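Local coordinates for protein xylulokinase (Brucella ovis, PDB 5VM1) that probably phosphorylates D-xylulose to D-xylulose 5-phosphate at the expense of ATP, as a member of the FGGY family of carbohydrate kinases, at residues V300-A305 against S343-P348; V378-R383 against E475-Y480. All coordinates share one frame; numbering follows the deposited sequence.

Contact 1: V300-A305 against S343-P348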
ATOM      1  N   VAL A 300      -3.855   1.828   8.899  1.00 23.10           N
ATOM      2  CA  VAL A 300      -4.739   1.012   8.069  1.00 23.92           C
ATOM      3  C   VAL A 300      -6.126   0.963   8.696  1.00 28.41           C
ATOM      4  O   VAL A 300      -6.282   0.497   9.827  1.00 31.20           O
ATOM      5  CB  VAL A 300      -4.213  -0.411   7.866  1.00 23.12           C
ATOM      6  CG1 VAL A 300      -5.165  -1.160   6.960  1.00 24.11           C
ATOM      7  CG2 VAL A 300      -2.854  -0.364   7.282  1.00 23.22           C
ATOM      8  N   ILE A 301      -7.129   1.390   7.935  1.00 29.65           N
ATOM      9  CA  ILE A 301      -8.536   1.247   8.276  1.00 22.85           C
ATOM     10  C   ILE A 301      -9.090   0.091   7.456  1.00 37.03           C
ATOM     11  O   ILE A 301      -9.145   0.170   6.221  1.00 45.11           O
ATOM     12  CB  ILE A 301      -9.307   2.539   7.970  1.00 35.58           C
ATOM     13  CG1 ILE A 301      -8.819   3.663   8.877  1.00 35.50           C
ATOM     14  CG2 ILE A 301     -10.835   2.317   8.045  1.00 28.32           C
ATOM     15  CD1 ILE A 301      -9.045   5.001   8.291  1.00 38.03           C
ATOM     16  N   LEU A 302      -9.500  -0.993   8.125  1.00 28.75           N
ATOM     17  CA  LEU A 302      -9.818  -2.202   7.372  1.00 31.77           C
ATOM     18  C   LEU A 302     -11.050  -2.037   6.476  1.00 37.50           C
ATOM     19  O   LEU A 302     -11.161  -2.737   5.461  1.00 30.72           O
ATOM     20  CB  LEU A 302      -9.980  -3.390   8.309  1.00 30.99           C
ATOM     21  CG  LEU A 302      -8.652  -3.861   8.896  1.00 30.04           C
ATOM     22  CD1 LEU A 302      -8.866  -5.119   9.703  1.00 25.38           C
ATOM     23  CD2 LEU A 302      -7.555  -4.017   7.818  1.00 24.42           C
ATOM     24  N   SER A 303     -11.984  -1.142   6.807  1.00 28.99           N
ATOM     25  CA  SER A 303     -13.148  -0.954   5.947  1.00 24.47           C
ATOM     26  C   SER A 303     -13.418   0.528   5.807  1.00 24.25           C
ATOM     27  O   SER A 303     -13.902   1.173   6.740  1.00 36.46           O
ATOM     28  CB  SER A 303     -14.369  -1.689   6.484  1.00 33.17           C
ATOM     29  OG  SER A 303     -14.147  -3.087   6.488  1.00 41.34           O
ATOM     30  N   ALA A 304     -13.088   1.061   4.632  1.00 37.93           N
ATOM     31  CA  ALA A 304     -13.338   2.459   4.332  1.00 37.82           C
ATOM     32  C   ALA A 304     -14.362   2.501   3.210  1.00 41.45           C
ATOM     33  O   ALA A 304     -15.572   2.611   3.480  1.00 38.55           O
ATOM     34  CB  ALA A 304     -12.045   3.198   3.977  1.00 24.31           C
ATOM     35  N   ALA A 305     -13.951   2.433   1.940  1.00 39.98           N
ATOM     36  CA  ALA A 305     -14.922   2.403   0.855  1.00 43.48           C
ATOM     37  C   ALA A 305     -15.787   1.154   0.912  1.00 37.64           C
ATOM     38  O   ALA A 305     -16.963   1.192   0.533  1.00 34.45           O
ATOM     39  CB  ALA A 305     -14.193   2.488  -0.490  1.00 28.16           C
ATOM     40  N   SER A 343     -14.951  -5.788   9.588  1.00 26.85           N
ATOM     41  CA  SER A 343     -13.943  -6.840   9.511  1.00 24.77           C
ATOM     42  C   SER A 343     -13.003  -6.789  10.693  1.00 28.80           C
ATOM     43  O   SER A 343     -11.837  -7.168  10.562  1.00 37.01           O
ATOM     44  CB  SER A 343     -13.117  -6.737   8.232  1.00 24.83           C
ATOM     45  OG  SER A 343     -13.942  -6.684   7.089  1.00 48.34           O
ATOM     46  N   GLY A 344     -13.475  -6.284  11.831  1.00 35.37           N
ATOM     47  CA  GLY A 344     -12.591  -5.882  12.911  1.00 23.95           C
ATOM     48  C   GLY A 344     -12.040  -4.508  12.586  1.00 22.58           C
ATOM     49  O   GLY A 344     -12.542  -3.801  11.717  1.00 33.06           O
ATOM     50  N   GLU A 345     -10.974  -4.141  13.281  1.00 29.11           N
ATOM     51  CA  GLU A 345     -10.236  -2.929  12.960  1.00 34.56           C
ATOM     52  C   GLU A 345      -8.756  -3.169  13.217  1.00 36.23           C
ATOM     53  O   GLU A 345      -8.385  -3.921  14.123  1.00 41.55           O
ATOM     54  CB  GLU A 345     -10.688  -1.689  13.753  1.00 39.67           C
ATOM     55  CG  GLU A 345     -10.012  -0.392  13.269  1.00 31.43           C
ATOM     56  CD  GLU A 345     -10.289  -0.095  11.801  1.00 39.56           C
ATOM     57  OE1 GLU A 345      -9.896  -0.894  10.919  1.00 42.40           O
ATOM     58  OE2 GLU A 345     -10.917   0.948  11.522  1.00 43.75           O
ATOM     59  N   ARG A 346      -7.913  -2.539  12.391  1.00 37.16           N
ATOM     60  CA  ARG A 346      -6.465  -2.609  12.573  1.00 46.79           C
ATOM     61  C   ARG A 346      -5.993  -1.403  13.395  1.00 45.80           C
ATOM     62  O   ARG A 346      -5.925  -1.489  14.626  1.00 45.65           O
ATOM     63  CB  ARG A 346      -5.758  -2.726  11.204  1.00 43.18           C
ATOM     64  CG  ARG A 346      -4.268  -3.008  11.311  1.00 44.87           C
ATOM     65  CD  ARG A 346      -3.650  -3.604  10.048  1.00 47.29           C
ATOM     66  NE  ARG A 346      -4.111  -4.977   9.839  1.00 46.22           N
ATOM     67  CZ  ARG A 346      -3.673  -5.789   8.877  1.00 52.59           C
ATOM     68  NH1 ARG A 346      -4.178  -7.013   8.781  1.00 60.82           N
ATOM     69  NH2 ARG A 346      -2.718  -5.397   8.030  1.00 45.18           N
ATOM     70  N   THR A 347      -5.702  -0.271  12.755  1.00 38.63           N
ATOM     71  CA  THR A 347      -5.229   0.901  13.491  1.00 37.26           C
ATOM     72  C   THR A 347      -6.402   1.617  14.155  1.00 35.92           C
ATOM     73  O   THR A 347      -7.343   2.019  13.465  1.00 31.88           O
ATOM     74  CB  THR A 347      -4.502   1.862  12.546  1.00 40.44           C
ATOM     75  OG1 THR A 347      -3.524   1.143  11.783  1.00 33.44           O
ATOM     76  CG2 THR A 347      -3.889   3.082  13.287  1.00 32.02           C
ATOM     77  N   PRO A 348      -6.359   1.850  15.479  1.00 36.81           N
ATOM     78  CA  PRO A 348      -5.287   1.595  16.452  1.00 37.96           C
ATOM     79  C   PRO A 348      -5.481   0.434  17.450  1.00 36.11           C
ATOM     80  O   PRO A 348      -4.655   0.281  18.346  1.00 41.65           O
ATOM     81  CB  PRO A 348      -5.264   2.897  17.233  1.00 36.95           C
ATOM     82  CG  PRO A 348      -6.734   3.220  17.337  1.00 32.95           C
ATOM     83  CD  PRO A 348      -7.363   2.774  16.035  1.00 34.79           C
TER

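Contact 2: V378-R383 against E475-Y480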
ATOM      1  N   VAL A 378     -16.256   6.726   9.010  1.00 35.10           N
ATOM      2  CA  VAL A 378     -14.956   6.442   8.422  1.00 27.51           C
ATOM      3  C   VAL A 378     -14.037   7.629   8.615  1.00 27.63           C
ATOM      4  O   VAL A 378     -12.872   7.459   8.972  1.00 43.18           O
ATOM      5  CB  VAL A 378     -15.081   6.059   6.936  1.00 25.95           C
ATOM      6  CG1 VAL A 378     -13.723   6.183   6.247  1.00 21.68           C
ATOM      7  CG2 VAL A 378     -15.552   4.639   6.827  1.00 27.34           C
ATOM      8  N   ALA A 379     -14.568   8.851   8.485  1.00 26.94           N
ATOM      9  CA  ALA A 379     -13.767  10.037   8.787  1.00 26.69           C
ATOM     10  C   ALA A 379     -13.208   9.976  10.209  1.00 34.47           C
ATOM     11  O   ALA A 379     -12.022  10.253  10.425  1.00 38.53           O
ATOM     12  CB  ALA A 379     -14.600  11.301   8.601  1.00 26.06           C
ATOM     13  N   PHE A 380     -14.043   9.574  11.184  1.00 25.38           N
ATOM     14  CA  PHE A 380     -13.589   9.449  12.568  1.00 35.44           C
ATOM     15  C   PHE A 380     -12.522   8.368  12.737  1.00 36.58           C
ATOM     16  O   PHE A 380     -11.558   8.554  13.495  1.00 43.57           O
ATOM     17  CB  PHE A 380     -14.783   9.162  13.483  1.00 31.75           C
ATOM     18  CG  PHE A 380     -15.753  10.275  13.553  1.00 27.36           C
ATOM     19  CD1 PHE A 380     -15.302  11.572  13.544  1.00 26.46           C
ATOM     20  CD2 PHE A 380     -17.120  10.038  13.599  1.00 33.90           C
ATOM     21  CE1 PHE A 380     -16.188  12.627  13.595  1.00 33.59           C
ATOM     22  CE2 PHE A 380     -18.014  11.084  13.640  1.00 37.64           C
ATOM     23  CZ  PHE A 380     -17.549  12.382  13.633  1.00 35.81           C
ATOM     24  N   ALA A 381     -12.643   7.256  12.014  1.00 24.37           N
ATOM     25  CA  ALA A 381     -11.566   6.264  12.026  1.00 37.48           C
ATOM     26  C   ALA A 381     -10.266   6.856  11.494  1.00 36.15           C
ATOM     27  O   ALA A 381      -9.193   6.595  12.041  1.00 39.25           O
ATOM     28  CB  ALA A 381     -11.954   5.040  11.202  1.00 39.84           C
ATOM     29  N   ILE A 382     -10.336   7.648  10.423  1.00 36.82           N
ATOM     30  CA  ILE A 382      -9.139   8.345   9.954  1.00 44.09           C
ATOM     31  C   ILE A 382      -8.588   9.259  11.050  1.00 38.53           C
ATOM     32  O   ILE A 382      -7.379   9.329  11.265  1.00 40.50           O
ATOM     33  CB  ILE A 382      -9.445   9.136   8.667  1.00 43.38           C
ATOM     34  CG1 ILE A 382      -9.839   8.195   7.531  1.00 32.42           C
ATOM     35  CG2 ILE A 382      -8.228   9.953   8.241  1.00 23.96           C
ATOM     36  CD1 ILE A 382     -10.376   8.902   6.355  1.00 36.03           C
ATOM     37  N   ARG A 383      -9.457   9.954  11.775  1.00 34.65           N
ATOM     38  CA  ARG A 383      -8.977  10.798  12.867  1.00 37.82           C
ATOM     39  C   ARG A 383      -8.364   9.957  13.985  1.00 39.46           C
ATOM     40  O   ARG A 383      -7.406  10.387  14.639  1.00 39.66           O
ATOM     41  CB  ARG A 383     -10.111  11.721  13.346  1.00 31.08           C
ATOM     42  CG  ARG A 383     -10.359  11.802  14.792  1.00 31.82           C
ATOM     43  CD  ARG A 383     -10.051  13.150  15.350  1.00 40.95           C
ATOM     44  NE  ARG A 383     -11.154  14.119  15.371  1.00 44.18           N
ATOM     45  CZ  ARG A 383     -11.324  15.001  16.364  1.00 48.67           C
ATOM     46  NH1 ARG A 383     -12.321  15.884  16.339  1.00 35.16           N
ATOM     47  NH2 ARG A 383     -10.497  14.979  17.410  1.00 49.57           N
ATOM     48  N   GLU A 475     -17.802  16.858  18.911  1.00 55.60           N
ATOM     49  CA  GLU A 475     -18.806  16.248  19.762  1.00 55.52           C
ATOM     50  C   GLU A 475     -19.175  14.876  19.215  1.00 47.38           C
ATOM     51  O   GLU A 475     -19.218  13.892  19.964  1.00 46.02           O
ATOM     52  CB  GLU A 475     -19.992  17.210  19.838  1.00 68.54           C
ATOM     53  CG  GLU A 475     -21.184  16.834  20.657  1.00 82.52           C
ATOM     54  CD  GLU A 475     -22.314  17.803  20.388  1.00 93.10           C
ATOM     55  OE1 GLU A 475     -23.461  17.350  20.169  1.00 97.47           O
ATOM     56  OE2 GLU A 475     -22.035  19.026  20.360  1.00 94.77           O
ATOM     57  N   ALA A 476     -19.379  14.783  17.896  1.00 35.44           N
ATOM     58  CA  ALA A 476     -19.686  13.498  17.281  1.00 32.76           C
ATOM     59  C   ALA A 476     -18.476  12.564  17.301  1.00 42.65           C
ATOM     60  O   ALA A 476     -18.628  11.344  17.468  1.00 44.50           O
ATOM     61  CB  ALA A 476     -20.192  13.706  15.854  1.00 32.59           C
ATOM     62  N   TYR A 477     -17.268  13.108  17.123  1.00 42.66           N
ATOM     63  CA  TYR A 477     -16.086  12.263  17.230  1.00 43.15           C
ATOM     64  C   TYR A 477     -16.004  11.617  18.610  1.00 47.25           C
ATOM     65  O   TYR A 477     -15.694  10.423  18.725  1.00 49.92           O
ATOM     66  CB  TYR A 477     -14.783  13.034  16.939  1.00 36.85           C
ATOM     67  CG  TYR A 477     -13.612  12.168  17.356  1.00 30.58           C
ATOM     68  CD1 TYR A 477     -13.283  11.019  16.619  1.00 29.11           C
ATOM     69  CD2 TYR A 477     -12.889  12.435  18.527  1.00 31.87           C
ATOM     70  CE1 TYR A 477     -12.265  10.173  17.025  1.00 28.89           C
ATOM     71  CE2 TYR A 477     -11.866  11.608  18.938  1.00 31.72           C
ATOM     72  CZ  TYR A 477     -11.554  10.484  18.187  1.00 33.34           C
ATOM     73  OH  TYR A 477     -10.539   9.674  18.609  1.00 32.44           O
ATOM     74  N   GLN A 478     -16.281  12.387  19.669  1.00 45.62           N
ATOM     75  CA  GLN A 478     -16.179  11.824  21.015  1.00 41.67           C
ATOM     76  C   GLN A 478     -17.205  10.710  21.234  1.00 39.33           C
ATOM     77  O   GLN A 478     -16.892   9.692  21.866  1.00 34.42           O
ATOM     78  CB  GLN A 478     -16.315  12.933  22.061  1.00 36.75           C
ATOM     79  CG  GLN A 478     -15.130  13.917  22.049  1.00 41.62           C
ATOM     80  CD  GLN A 478     -13.808  13.274  22.466  1.00 57.29           C
ATOM     81  OE1 GLN A 478     -13.783  12.185  23.051  1.00 64.98           O
ATOM     82  NE2 GLN A 478     -12.697  13.915  22.098  1.00 56.54           N
ATOM     83  N   ARG A 479     -18.417  10.866  20.683  1.00 33.38           N
ATOM     84  CA  ARG A 479     -19.404   9.788  20.706  1.00 36.31           C
ATOM     85  C   ARG A 479     -18.851   8.531  20.042  1.00 43.20           C
ATOM     86  O   ARG A 479     -18.864   7.444  20.627  1.00 48.75           O
ATOM     87  CB  ARG A 479     -20.672  10.249  19.983  1.00 43.22           C
ATOM     88  CG  ARG A 479     -21.975  10.252  20.789  1.00 52.45           C
ATOM     89  CD  ARG A 479     -22.772  11.531  20.488  1.00 50.77           C
ATOM     90  NE  ARG A 479     -23.042  11.663  19.055  1.00 47.96           N
ATOM     91  CZ  ARG A 479     -23.218  12.823  18.422  1.00 51.12           C
ATOM     92  NH1 ARG A 479     -23.143  13.977  19.100  1.00 40.82           N
ATOM     93  NH2 ARG A 479     -23.458  12.829  17.100  1.00 49.46           N
ATOM     94  N   TYR A 480     -18.277   8.685  18.850  1.00 44.72           N
ATOM     95  CA  TYR A 480     -17.701   7.554  18.133  1.00 42.85           C
ATOM     96  C   TYR A 480     -16.595   6.896  18.950  1.00 40.50           C
ATOM     97  O   TYR A 480     -16.474   5.664  18.983  1.00 30.91           O
ATOM     98  CB  TYR A 480     -17.180   8.056  16.781  1.00 40.13           C
ATOM     99  CG  TYR A 480     -16.318   7.113  15.969  1.00 33.28           C
ATOM    100  CD1 TYR A 480     -14.956   6.954  16.252  1.00 27.11           C
ATOM    101  CD2 TYR A 480     -16.846   6.436  14.883  1.00 28.69           C
ATOM    102  CE1 TYR A 480     -14.163   6.115  15.504  1.00 31.24           C
ATOM    103  CE2 TYR A 480     -16.063   5.588  14.129  1.00 38.05           C
ATOM    104  CZ  TYR A 480     -14.716   5.435  14.437  1.00 39.60           C
ATOM    105  OH  TYR A 480     -13.929   4.605  13.667  1.00 41.34           O
TER

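Contact 1: V300-A305 against S343-P348
Val300 and Thr347 pair through two hydrogen bonds: Val300 N donates to Thr347 OG1 at 3.0 Å, and Thr347 N donates to Val300 O at 3.1 Å. The hydroxyl of Thr347 has a second partner, the carbonyl of Ala283. Two residues on, a carboxylate takes over. Glu345 OE1 receives Leu302 N on its syn lone pair at 2.8 Å, in a nearly straight bond. Arg346 N reaches the same oxygen from the anti side, OE1 to N 3.0 Å, so two backbone N-H groups hold this one oxygen of the carboxylate. Glu345 gets there with CG anti to its backbone N (chi1 -173°) and a bend at chi2 that turns the acid toward Leu302. All this sits where strand 295-301 of the C-terminal domain's mixed sheet runs out, just before helix 305-315; the loop 343-348 passes it in a roughly opposite direction. The remaining contacts are largely between carbon atoms. Leu302 crosses Arg346 at about a right angle, its CG 3.9 Å from Arg346 CB, and its CD2 lies over one face of the guanidinium. Arg346 CD rests 3.9 Å from Val300 CB, while its guanidinium makes a cation-pi contact with Phe133. Here the loop comes near the predicted substrate site, the Arg346 and His88 side chains being about 7 Å apart.

Contact 2: V378-R383 against E475-Y480
Helices 367-390 and 470-488 cross almost at right angles here (-81°), their local axes 10.1 Å apart at the closest, with Phe380 and Tyr477 the nearest pair of residues, CA to CA 6.0 Å. Phe380 is the wedge. Its ring slides in between Tyr477 and Tyr480, and one face is covered by the backbone of the other helix: Tyr477 CA stands 3.8 Å from the Phe380 ring centroid, a CH-pi contact. Beyond it, Phe380 CZ reaches Ala476 CB at 3.7 Å. Tyr480 comes back the other way, with CG anti to its backbone N (chi1 169°), which lays its ring against the root of Phe380. Phe380 CB sits over the middle of that ring, 3.4 Å from the Tyr480 centroid, and the phenol end extends to Ala381. Loop residues Pro340 and Tyr341 also pack on Tyr480. The Tyr477 ring is gripped differently: Phe380 CB and CD1 lie at its edge, the two rings being oblique to each other, while Arg383 covers one face. The bent Arg383 chain first sets CG on the ring, 3.8 Å from the Tyr477 centroid, and then lays its guanidinium flat on it, planes 8° apart. Arg383 CZ is 4.1 Å from that same centroid, an off-centre cation-pi stack. Both polar ends have partners close by: Arg383 NH1 forms a salt bridge with Asp474, which should help keep the guanidinium flat on the ring, and Tyr477 OH is hydrogen-bonded to Asp384. The result is a buried aromatic cluster with a cation-pi stack beside it, joining two near-perpendicular helices away from the annotated sites, in the C-terminal part of this FGGY-family kinase, whose family belongs to the actin-like ATPase clan.

How the contacts relate
Along the chain the four segments run 300-305, 343-348, 378-383, 475-480, so contact 1 closes before contact 2 opens. Their centres are about 13 Å apart, and helix 367-390 joins them directly: Ile301, on the strand of contact 1, packs CD1 against Ile382 CG1 at 3.4 Å, and Val378 CG2 meets the carbonyl oxygens of Ser303 and Ala304. Helix 367-390 is thus common to the packing of strand 295-301, part of the seven-stranded sheet, and of the C-terminal helix 470-488. Both contacts lie on the same side of the chain's centre, contact 1 nearer to it (about 14 Å, centre to centre) and close to the predicted substrate site, contact 2 farther out (about 23 Å).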